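Local coordinates for penicillin binding protein 2X (Streptococcus thermophilus, PDB 5U47), which probably acts as a transpeptidase that cross-links peptidoglycan strands during septal cell wall synthesis, and is probably inactivated by beta-lactams that acylate its active-site serine, at residues I160-K163 and K164-S167; P265-S269 and D270-G274; Y53-S57 and T58-S62. The protein carries 1 engineered substitution. All blocks are in the same frame, centred on the assembly; numbering follows the deposited sequence.

Interaction 1 (I160-K163 and K164-S167)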
loop_
_atom_site.group_PDB
_atom_site.type_symbol
_atom_site.label_atom_id
_atom_site.label_comp_id
_atom_site.label_asym_id
_atom_site.label_seq_id
_atom_site.Cartn_x
_atom_site.Cartn_y
_atom_site.Cartn_z
ATOM N N ILE A 160 -19.479 -5.428 -12.659
ATOM C CA ILE A 160 -19.235 -6.555 -13.558
ATOM C C ILE A 160 -20.519 -7.374 -13.698
ATOM O O ILE A 160 -21.163 -7.709 -12.689
ATOM C CB ILE A 160 -18.082 -7.430 -13.022
ATOM C CG1 ILE A 160 -16.781 -6.612 -12.912
ATOM C CG2 ILE A 160 -17.860 -8.649 -13.893
ATOM C CD1 ILE A 160 -16.231 -6.078 -14.223
ATOM N N GLU A 161 -20.881 -7.697 -14.941
ATOM C CA GLU A 161 -22.092 -8.464 -15.219
ATOM C C GLU A 161 -21.846 -9.966 -15.070
ATOM O O GLU A 161 -20.935 -10.522 -15.689
ATOM C CB GLU A 161 -22.611 -8.212 -16.652
ATOM C CG GLU A 161 -23.980 -8.858 -16.905
ATOM C CD GLU A 161 -24.413 -8.934 -18.369
ATOM O OE1 GLU A 161 -23.656 -8.530 -19.280
ATOM O OE2 GLU A 161 -25.540 -9.427 -18.601
ATOM N N ASN A 162 -22.677 -10.616 -14.261
ATOM C CA ASN A 162 -22.624 -12.068 -14.116
ATOM C C ASN A 162 -23.378 -12.637 -15.336
ATOM O O ASN A 162 -24.593 -12.473 -15.461
ATOM C CB ASN A 162 -23.263 -12.488 -12.786
ATOM C CG ASN A 162 -23.181 -13.986 -12.529
ATOM O OD1 ASN A 162 -23.374 -14.800 -13.429
ATOM N ND2 ASN A 162 -22.928 -14.353 -11.280
ATOM N N LYS A 163 -22.637 -13.276 -16.239
ATOM C CA LYS A 163 -23.202 -13.839 -17.477
ATOM C C LYS A 163 -24.253 -14.946 -17.270
ATOM O O LYS A 163 -25.052 -15.222 -18.169
ATOM C CB LYS A 163 -22.066 -14.373 -18.360
ATOM C CG LYS A 163 -21.152 -13.297 -18.927
ATOM C CD LYS A 163 -21.808 -12.572 -20.099
ATOM C CE LYS A 163 -20.946 -11.440 -20.635
ATOM N NZ LYS A 163 -20.837 -10.315 -19.667
ATOM N N LYS A 164 -24.235 -15.578 -16.096
ATOM C CA LYS A 164 -25.188 -16.651 -15.772
ATOM C C LYS A 164 -26.634 -16.138 -15.601
ATOM O O LYS A 164 -27.560 -16.735 -16.156
ATOM C CB LYS A 164 -24.712 -17.389 -14.499
ATOM C CG LYS A 164 -25.632 -18.459 -13.909
ATOM C CD LYS A 164 -25.749 -19.726 -14.736
ATOM C CE LYS A 164 -26.562 -20.759 -13.961
ATOM N NZ LYS A 164 -26.748 -22.052 -14.682
ATOM N N ASP A 165 -26.816 -15.040 -14.854
ATOM C CA ASP A 165 -28.162 -14.486 -14.555
ATOM C C ASP A 165 -28.390 -12.986 -14.860
ATOM O O ASP A 165 -29.463 -12.443 -14.573
ATOM C CB ASP A 165 -28.512 -14.786 -13.088
ATOM C CG ASP A 165 -27.520 -14.165 -12.086
ATOM O OD1 ASP A 165 -26.755 -13.240 -12.454
ATOM O OD2 ASP A 165 -27.527 -14.596 -10.914
ATOM N N GLY A 166 -27.389 -12.319 -15.439
ATOM C CA GLY A 166 -27.514 -10.904 -15.777
ATOM C C GLY A 166 -27.401 -9.923 -14.618
ATOM O O GLY A 166 -27.645 -8.735 -14.802
ATOM N N SER A 167 -27.026 -10.410 -13.430
ATOM C CA SER A 167 -26.874 -9.559 -12.261
ATOM C C SER A 167 -25.572 -8.778 -12.323
ATOM O O SER A 167 -24.645 -9.151 -13.031
ATOM C CB SER A 167 -26.891 -10.394 -10.969
ATOM O OG SER A 167 -25.888 -11.396 -10.969
#

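Interaction 2 (P265-S269 and D270-G274)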
loop_
_atom_site.group_PDB
_atom_site.type_symbol
_atom_site.label_atom_id
_atom_site.label_comp_id
_atom_site.label_asym_id
_atom_site.label_seq_id
_atom_site.Cartn_x
_atom_site.Cartn_y
_atom_site.Cartn_z
ATOM N N PRO A 265 2.445 10.219 -12.746
ATOM C CA PRO A 265 1.150 10.884 -12.937
ATOM C C PRO A 265 0.033 10.114 -12.258
ATOM O O PRO A 265 0.195 8.933 -11.961
ATOM C CB PRO A 265 0.958 10.849 -14.473
ATOM C CG PRO A 265 1.773 9.681 -14.902
ATOM C CD PRO A 265 2.987 9.724 -14.021
ATOM N N THR A 266 -1.093 10.780 -12.027
ATOM C CA THR A 266 -2.206 10.161 -11.322
ATOM C C THR A 266 -3.495 10.408 -12.065
ATOM O O THR A 266 -3.472 10.876 -13.207
ATOM C CB THR A 266 -2.271 10.675 -9.862
ATOM O OG1 THR A 266 -3.198 9.889 -9.079
ATOM C CG2 THR A 266 -2.656 12.159 -9.831
ATOM N N TYR A 267 -4.611 10.050 -11.430
ATOM C CA TYR A 267 -5.938 10.276 -11.990
ATOM C C TYR A 267 -6.959 10.582 -10.892
ATOM O O TYR A 267 -6.724 10.319 -9.697
ATOM C CB TYR A 267 -6.408 9.042 -12.795
ATOM C CG TYR A 267 -6.621 7.772 -11.981
ATOM C CD1 TYR A 267 -5.565 6.913 -11.701
ATOM C CD2 TYR A 267 -7.891 7.411 -11.519
ATOM C CE1 TYR A 267 -5.756 5.744 -10.956
ATOM C CE2 TYR A 267 -8.097 6.250 -10.794
ATOM C CZ TYR A 267 -7.017 5.411 -10.519
ATOM O OH TYR A 267 -7.208 4.252 -9.795
ATOM N N ASN A 268 -8.090 11.136 -11.304
ATOM C CA ASN A 268 -9.215 11.376 -10.385
ATOM C C ASN A 268 -9.934 10.043 -10.205
ATOM O O ASN A 268 -10.458 9.481 -11.179
ATOM C CB ASN A 268 -10.150 12.430 -10.951
ATOM C CG ASN A 268 -11.287 12.774 -10.005
ATOM O OD1 ASN A 268 -11.972 11.886 -9.475
ATOM N ND2 ASN A 268 -11.494 14.069 -9.786
ATOM N N SER A 269 -9.965 9.529 -8.973
ATOM C CA SER A 269 -10.596 8.219 -8.702
ATOM C C SER A 269 -12.095 8.127 -8.973
ATOM O O SER A 269 -12.608 7.027 -9.284
ATOM C CB SER A 269 -10.327 7.772 -7.254
ATOM O OG SER A 269 -8.959 7.462 -7.065
ATOM N N ASP A 270 -12.801 9.246 -8.853
ATOM C CA ASP A 270 -14.247 9.253 -9.039
ATOM C C ASP A 270 -14.621 9.326 -10.525
ATOM O O ASP A 270 -15.570 8.704 -10.929
ATOM C CB ASP A 270 -14.875 10.431 -8.294
ATOM C CG ASP A 270 -16.375 10.218 -7.977
ATOM O OD1 ASP A 270 -16.772 9.127 -7.487
ATOM O OD2 ASP A 270 -17.157 11.164 -8.176
ATOM N N THR A 271 -13.853 10.067 -11.318
ATOM C CA THR A 271 -14.153 10.272 -12.747
ATOM C C THR A 271 -13.213 9.585 -13.754
ATOM O O THR A 271 -13.509 9.552 -14.945
ATOM C CB THR A 271 -14.111 11.772 -13.071
ATOM O OG1 THR A 271 -12.761 12.239 -13.033
ATOM C CG2 THR A 271 -14.947 12.558 -12.076
ATOM N N LEU A 272 -12.093 9.061 -13.265
ATOM C CA LEU A 272 -11.049 8.413 -14.083
ATOM C C LEU A 272 -10.267 9.381 -14.968
ATOM O O LEU A 272 -9.399 8.958 -15.729
ATOM C CB LEU A 272 -11.594 7.245 -14.910
ATOM C CG LEU A 272 -12.280 6.137 -14.106
ATOM C CD1 LEU A 272 -12.754 5.030 -15.035
ATOM C CD2 LEU A 272 -11.342 5.572 -13.054
ATOM N N GLU A 273 -10.535 10.676 -14.838
ATOM C CA GLU A 273 -9.833 11.643 -15.653
ATOM C C GLU A 273 -8.338 11.623 -15.309
ATOM O O GLU A 273 -7.959 11.718 -14.125
ATOM C CB GLU A 273 -10.394 13.037 -15.453
ATOM C CG GLU A 273 -9.815 14.021 -16.464
ATOM C CD GLU A 273 -10.235 15.451 -16.215
ATOM O OE1 GLU A 273 -11.199 15.663 -15.443
ATOM O OE2 GLU A 273 -9.593 16.361 -16.799
ATOM N N GLY A 274 -7.515 11.505 -16.355
ATOM C CA GLY A 274 -6.065 11.411 -16.232
ATOM C C GLY A 274 -5.525 10.054 -16.682
ATOM O O GLY A 274 -4.368 9.955 -17.088
HETATM O O HOH W 1 -2.394 11.292 -15.760
#

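Interaction 3 (Y53-S57 and T58-S62)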
loop_
_atom_site.group_PDB
_atom_site.type_symbol
_atom_site.label_atom_id
_atom_site.label_comp_id
_atom_site.label_asym_id
_atom_site.label_seq_id
_atom_site.Cartn_x
_atom_site.Cartn_y
_atom_site.Cartn_z
ATOM N N TYR A 53 -38.797 1.447 -14.887
ATOM C CA TYR A 53 -39.369 0.599 -15.935
ATOM C C TYR A 53 -40.879 0.596 -15.839
ATOM O O TYR A 53 -41.445 0.870 -14.780
ATOM C CB TYR A 53 -38.881 -0.845 -15.804
ATOM C CG TYR A 53 -37.398 -0.991 -15.976
ATOM C CD1 TYR A 53 -36.532 -0.796 -14.895
ATOM C CD2 TYR A 53 -36.851 -1.331 -17.207
ATOM C CE1 TYR A 53 -35.163 -0.920 -15.043
ATOM C CE2 TYR A 53 -35.483 -1.461 -17.365
ATOM C CZ TYR A 53 -34.637 -1.251 -16.279
ATOM O OH TYR A 53 -33.271 -1.377 -16.429
ATOM N N ALA A 54 -41.521 0.278 -16.957
ATOM C CA ALA A 54 -42.981 0.197 -17.022
ATOM C C ALA A 54 -43.369 -1.096 -17.730
ATOM O O ALA A 54 -42.959 -1.327 -18.866
ATOM C CB ALA A 54 -43.558 1.414 -17.747
ATOM N N ILE A 55 -44.107 -1.963 -17.037
ATOM C CA ILE A 55 -44.572 -3.202 -17.645
ATOM C C ILE A 55 -45.911 -2.901 -18.325
ATOM O O ILE A 55 -46.880 -2.519 -17.656
ATOM C CB ILE A 55 -44.723 -4.339 -16.623
ATOM C CG1 ILE A 55 -43.344 -4.744 -16.095
ATOM C CG2 ILE A 55 -45.430 -5.538 -17.272
ATOM C CD1 ILE A 55 -43.397 -5.824 -15.035
ATOM N N VAL A 56 -45.939 -3.071 -19.648
ATOM C CA VAL A 56 -47.140 -2.787 -20.465
ATOM C C VAL A 56 -47.845 -4.023 -21.015
ATOM O O VAL A 56 -48.939 -3.897 -21.576
ATOM C CB VAL A 56 -46.798 -1.859 -21.663
ATOM C CG1 VAL A 56 -46.334 -0.492 -21.162
ATOM C CG2 VAL A 56 -45.748 -2.487 -22.590
ATOM N N SER A 57 -47.234 -5.206 -20.868
ATOM C CA SER A 57 -47.837 -6.441 -21.393
ATOM C C SER A 57 -49.201 -6.724 -20.785
ATOM O O SER A 57 -49.350 -6.726 -19.558
ATOM C CB SER A 57 -46.943 -7.657 -21.121
ATOM O OG SER A 57 -47.546 -8.841 -21.618
ATOM N N THR A 58 -50.192 -6.977 -21.645
ATOM C CA THR A 58 -51.535 -7.313 -21.182
ATOM C C THR A 58 -51.565 -8.716 -20.535
ATOM O O THR A 58 -52.573 -9.113 -19.922
ATOM C CB THR A 58 -52.583 -7.186 -22.316
ATOM O OG1 THR A 58 -52.195 -7.987 -23.436
ATOM C CG2 THR A 58 -52.701 -5.741 -22.762
ATOM N N SER A 59 -50.467 -9.465 -20.684
ATOM C CA SER A 59 -50.346 -10.781 -20.041
ATOM C C SER A 59 -49.923 -10.678 -18.571
ATOM O O SER A 59 -50.006 -11.663 -17.841
ATOM C CB SER A 59 -49.356 -11.686 -20.790
ATOM O OG SER A 59 -49.840 -12.012 -22.080
ATOM N N TYR A 60 -49.486 -9.498 -18.135
ATOM C CA TYR A 60 -49.027 -9.322 -16.752
ATOM C C TYR A 60 -50.212 -9.115 -15.796
ATOM O O TYR A 60 -50.516 -8.003 -15.371
ATOM C CB TYR A 60 -48.013 -8.172 -16.683
ATOM C CG TYR A 60 -47.275 -8.028 -15.365
ATOM C CD1 TYR A 60 -46.390 -9.014 -14.932
ATOM C CD2 TYR A 60 -47.393 -6.862 -14.595
ATOM C CE1 TYR A 60 -45.684 -8.875 -13.733
ATOM C CE2 TYR A 60 -46.690 -6.704 -13.407
ATOM C CZ TYR A 60 -45.838 -7.713 -12.974
ATOM O OH TYR A 60 -45.136 -7.556 -11.794
ATOM N N VAL A 61 -50.873 -10.222 -15.468
ATOM C CA VAL A 61 -52.028 -10.216 -14.584
ATOM C C VAL A 61 -51.856 -11.239 -13.466
ATOM O O VAL A 61 -51.074 -12.185 -13.600
ATOM C CB VAL A 61 -53.323 -10.546 -15.366
ATOM C CG1 VAL A 61 -53.520 -9.557 -16.504
ATOM C CG2 VAL A 61 -53.313 -11.985 -15.898
ATOM N N SER A 62 -52.590 -11.042 -12.374
ATOM C CA SER A 62 -52.570 -11.978 -11.247
ATOM C C SER A 62 -53.364 -13.221 -11.651
ATOM O O SER A 62 -54.020 -13.215 -12.693
ATOM C CB SER A 62 -53.223 -11.356 -9.998
ATOM O OG SER A 62 -54.653 -11.365 -10.078
#

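Interaction 1 (I160-K163 and K164-S167)
Asp165 OD1, which lies 3.6 Å from CB of Asn162, is gripped twice by Ser167. The hydroxyl OG of Ser167 meets this OD1 at 2.5 Å on the syn side, somewhat out of the carboxylate plane. The backbone N of Ser167 reaches Asp165 OD1 at 3.0 Å from above the plane, on the same face as the hydroxyl. This second bond makes an Asx turn. Ser167 OG also sits 3.4 Å from CB of Asn162, so the two short polar side chains close over the root of the asparagine. The other carboxylate oxygen, OD2, is bonded to the backbone N of Ile27, which ties the turn to strand 26-28. The stretch takes the end of strand 157-161 round the connection of a beta hairpin to strand 168-172. Its neck is closed by a bond from Asn162 N to Ser167 O, 2.7 Å long. Inside it, Gly166 N bonds to Asn162 O at 2.8 Å, four residues back, as in an alpha turn. Gly166 has a positive phi of 76°, which brings the chain round to Ser167. With Asn162 CG anti to the backbone N (chi1 -177°), OD1 faces the chain ahead and takes Lys164 N at 2.9 Å in the carbonyl plane. The side chains of Asn162 and Lys164 lie side by side and point the same way. On the surface, Lys163 NZ forms a salt bridge with Glu161 OE1, a weak hydrogen bond at 3.4 Å.

Interaction 2 (P265-S269 and D270-G274)
Two backbone bonds join Asn268 to the returning chain. Asn268 N bonds to Glu273 O at 2.9 Å. Leu272 N bonds to Asn268 O at 2.7 Å, closing an alpha turn in which Leu272 has a positive phi (70°). Side-chain bonds fill the bend. Asn268 OD1 accepts Asp270 N at 2.8 Å in the carbonyl plane, and Thr271 N at 3.2 Å from above that plane. The swing of CG away from the backbone N (chi1 -177°) carries the amide to these two donors. Thr271 OG1 lies 3.3 Å from Asn268 CB and accepts Glu273 N, an ST turn. The reversal belongs to the loop that leaves strand 258-264 of the transpeptidase domain, and it packs on the stretch around helix 151-154. Ser269 OG bonds to Ser151 OG, Asp270 OD1 to Tyr144 N and Thr266 OG1 to Glu152 OE1. One water bridges the open end, giving a hydrogen to Thr266 O at 2.8 Å and another to Gly274 O. The apolar contact is small: Leu272 and the buried Tyr267 run side by side in the same direction, with Leu272 CD2 4.0 Å from Tyr267 CE2.

Interaction 3 (Y53-S57 and T58-S62)
The Tyr60 ring carries CD1 of Ile55 on one face. This methyl stands 3.9 Å from the ring centroid, 18° off the normal, and makes a CH-pi contact. It is shifted toward the CZ side of the ring. The second branch, CG2 of Ile55, packs separately, 3.6 Å from Tyr60 CD2 and as near to CG. The two side chains cross at about a right angle. At the far end of the ring, Tyr60 OH is bonded to Glu194 OE2, which anchors the ring. Leu68 also touches Tyr60. The contact lies where strand 42-55 ends and the chain turns off toward helix 72-86. A type I beta turn runs from Ser57 to Tyr60. Its closing bond, from Tyr60 N to Ser57 O, is 3.1 Å long. Ser57 OG adds a second brace, accepting Ser59 N at 3.1 Å. It reaches this N–H because OG lies opposite the backbone N about the first torsion (chi1 179°), next to its own carbonyl carbon. An inverse gamma turn centred on Tyr60 overlaps the end of the beta turn, with Val61 N bonded to Ser59 O at 2.9 Å. Ile55 itself is buried, and its backbone pairs with Val70 and Gly133.

In the fold
Along the chain the order is interaction 3, then 1, then 2; none touches another. Interactions 1 and 3 lie in the dimerisation domain, centres about 24 Å apart and nearest atoms about 9 Å. Interaction 2 belongs to the transpeptidase domain, about 27 Å from interaction 1 and 43 Å from interaction 3, centre to centre. Through Tyr144, Gly147, Ser151, Glu152 and Arg156 it contacts the part of the chain that leads into strand 157-161. In interactions 1 and 2 an asparagine OD1 accepts the backbone N two residues on, and its O the N four residues on. Interaction 3 is a type I turn beside an Ile-Tyr contact. Ser295, of a likely SxxK motif at the start of helix 297-308, is probably the acylated serine.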